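PDB 2F5X: BugD from Bordetella pertussis Tohama I, which binds aspartic acid in the cleft between its two lobes, probably as the periplasmic solute receptor of a tripartite tricarboxylate transporter system. Local coordinates for residues Glu270-Lys273 / Gln274-Ala277. Numbering follows the deposited sequence.
Sequences ERMK and QLGA
The carbonyl oxygen of Met272, a selenomethionine, takes the backbone N of Ala277 at 2.9 Å, the longer-range link of a Schellman motif that closes helix 266-274. Gly276 makes the reversal with a positive phi of 82°, and its N supplies the second, shorter-range link, to Lys273 O at 3.1 Å, well above that carbonyl plane. Met272 O also receives a weak bond from Leu275 N. Just before the motif the bonding is still helical (i to i+4): Gln274 N reaches Glu270 O and Leu275 N reaches Arg271 O, the first the straighter of the two at 163°.

The reversal brings the methyl of Ala277 back beside the last helical turn, where its CB lies 4.0 Å from both CB and SE of Met272. This apolar pair faces inward: Met272 packs on Val34 of helix 30-46 and Val109 of strand 102-117, and Ala277 on Val111 of that strand. Next to it, Leu275 rests on Thr194 and Gln198 of helix 193-201, while its carbonyl oxygen is hydrogen-bonded to Thr193 OG1. This ties the helix end to strand 102-117 and to helices 30-46 and 193-201; the side chain of Leu275 lies about 11 Å from the bound aspartic acid.

Arg271, bent at chi2 (65°), folds its guanidinium over Leu275, whose CD1 sits beneath one face, offset toward the rim and 3.8 Å from NE. Gln274 OE1 lies near the edge of the same group, 4.0 Å from Arg271 NH1, the amide standing almost perpendicular to it. On the exposed flank, the Glu270 carboxylate curls toward the Gln274 side chain, and its OE2 comes to 3.3 Å from Gln274 CG.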
ATOM      1  N   GLU A 270      14.032  -3.363 -11.943  1.00 13.49           N
ATOM      2  CA  GLU A 270      13.819  -4.768 -12.296  1.00 14.39           C
ATOM      3  C   GLU A 270      12.978  -5.478 -11.241  1.00 13.96           C
ATOM      4  O   GLU A 270      12.031  -6.200 -11.578  1.00 13.52           O
ATOM      5  CB  GLU A 270      15.144  -5.512 -12.494  1.00 15.31           C
ATOM      6  CG  GLU A 270      14.996  -6.956 -12.981  1.00 20.48           C
ATOM      7  CD  GLU A 270      14.028  -7.125 -14.153  1.00 25.83           C
ATOM      8  OE1 GLU A 270      14.048  -6.302 -15.101  1.00 29.03           O
ATOM      9  OE2 GLU A 270      13.237  -8.097 -14.126  1.00 29.74           O
ATOM     10  N   ARG A 271      13.323  -5.267  -9.972  1.00 13.96           N
ATOM     11  CA  ARG A 271      12.573  -5.888  -8.878  1.00 13.91           C
ATOM     12  C   ARG A 271      11.134  -5.393  -8.863  1.00 13.37           C
ATOM     13  O   ARG A 271      10.207  -6.189  -8.711  1.00 12.86           O
ATOM     14  CB  ARG A 271      13.245  -5.673  -7.515  1.00 14.39           C
ATOM     15  CG  ARG A 271      12.511  -6.384  -6.348  1.00 17.55           C
ATOM     16  CD  ARG A 271      12.518  -7.910  -6.436  1.00 25.03           C
ATOM     17  NE  ARG A 271      11.910  -8.545  -5.265  1.00 29.27           N
ATOM     18  CZ  ARG A 271      11.271  -9.721  -5.282  1.00 31.27           C
ATOM     19  NH1 ARG A 271      11.139 -10.408  -6.411  1.00 32.52           N
ATOM     20  NH2 ARG A 271      10.752 -10.210  -4.164  1.00 33.57           N
HETATM   21  N   MSE A 272      10.947  -4.084  -9.041  1.00 12.39           N
HETATM   22  CA  MSE A 272       9.595  -3.524  -9.097  1.00 12.36           C
HETATM   23  C   MSE A 272       8.792  -4.088 -10.268  1.00 12.68           C
HETATM   24  O   MSE A 272       7.624  -4.472 -10.103  1.00 13.05           O
HETATM   25  CB  MSE A 272       9.623  -1.987  -9.149  1.00 11.95           C
HETATM   26  CG  MSE A 272      10.137  -1.330  -7.852  1.00 12.16           C
HETATM   27 SE   MSE A 272       9.205  -1.858  -6.192  1.00 13.77          SE
HETATM   28  CE  MSE A 272      10.522  -3.184  -5.506  1.00 15.40           C
ATOM     29  N   LYS A 273       9.429  -4.177 -11.436  1.00 12.69           N
ATOM     30  CA  LYS A 273       8.773  -4.718 -12.628  1.00 13.53           C
ATOM     31  C   LYS A 273       8.298  -6.159 -12.398  1.00 13.55           C
ATOM     32  O   LYS A 273       7.156  -6.506 -12.705  1.00 13.25           O
ATOM     33  CB  LYS A 273       9.718  -4.634 -13.835  1.00 13.92           C
ATOM     34  CG  LYS A 273       9.106  -5.124 -15.133  1.00 16.74           C
ATOM     35  CD  LYS A 273      10.161  -5.249 -16.238  1.00 21.34           C
ATOM     36  CE  LYS A 273       9.534  -5.714 -17.542  1.00 24.39           C
ATOM     37  NZ  LYS A 273       9.129  -7.156 -17.465  1.00 28.40           N
ATOM     38  N   GLN A 274       9.164  -6.979 -11.811  1.00 13.45           N
ATOM     39  CA  GLN A 274       8.819  -8.370 -11.514  1.00 14.58           C
ATOM     40  C   GLN A 274       7.623  -8.459 -10.571  1.00 13.93           C
ATOM     41  O   GLN A 274       6.795  -9.363 -10.699  1.00 14.61           O
ATOM     42  CB  GLN A 274      10.009  -9.092 -10.898  1.00 14.92           C
ATOM     43  CG  GLN A 274      11.147  -9.338 -11.881  1.00 19.66           C
ATOM     44  CD  GLN A 274      12.380  -9.912 -11.214  1.00 24.52           C
ATOM     45  OE1 GLN A 274      12.656  -9.614 -10.050  1.00 27.93           O
ATOM     46  NE2 GLN A 274      13.132 -10.731 -11.951  1.00 27.26           N
ATOM     47  N   LEU A 275       7.537  -7.504  -9.648  1.00 13.12           N
ATOM     48  CA  LEU A 275       6.470  -7.463  -8.650  1.00 12.73           C
ATOM     49  C   LEU A 275       5.245  -6.669  -9.088  1.00 12.56           C
ATOM     50  O   LEU A 275       4.312  -6.491  -8.306  1.00 12.34           O
ATOM     51  CB  LEU A 275       6.997  -6.915  -7.320  1.00 12.83           C
ATOM     52  CG  LEU A 275       8.028  -7.771  -6.576  1.00 13.66           C
ATOM     53  CD1 LEU A 275       8.495  -6.996  -5.355  1.00 15.44           C
ATOM     54  CD2 LEU A 275       7.461  -9.140  -6.183  1.00 15.13           C
ATOM     55  N   GLY A 276       5.255  -6.186 -10.329  1.00 12.16           N
ATOM     56  CA  GLY A 276       4.090  -5.540 -10.914  1.00 12.38           C
ATOM     57  C   GLY A 276       3.913  -4.079 -10.548  1.00 12.82           C
ATOM     58  O   GLY A 276       2.883  -3.471 -10.878  1.00 12.75           O
ATOM     59  N   ALA A 277       4.919  -3.512  -9.885  1.00 12.44           N
ATOM     60  CA  ALA A 277       4.881  -2.110  -9.484  1.00 12.77           C
ATOM     61  C   ALA A 277       5.364  -1.194 -10.597  1.00 13.15           C
ATOM     62  O   ALA A 277       6.379  -1.470 -11.246  1.00 14.12           O
ATOM     63  CB  ALA A 277       5.709  -1.886  -8.222  1.00 12.49           C
TER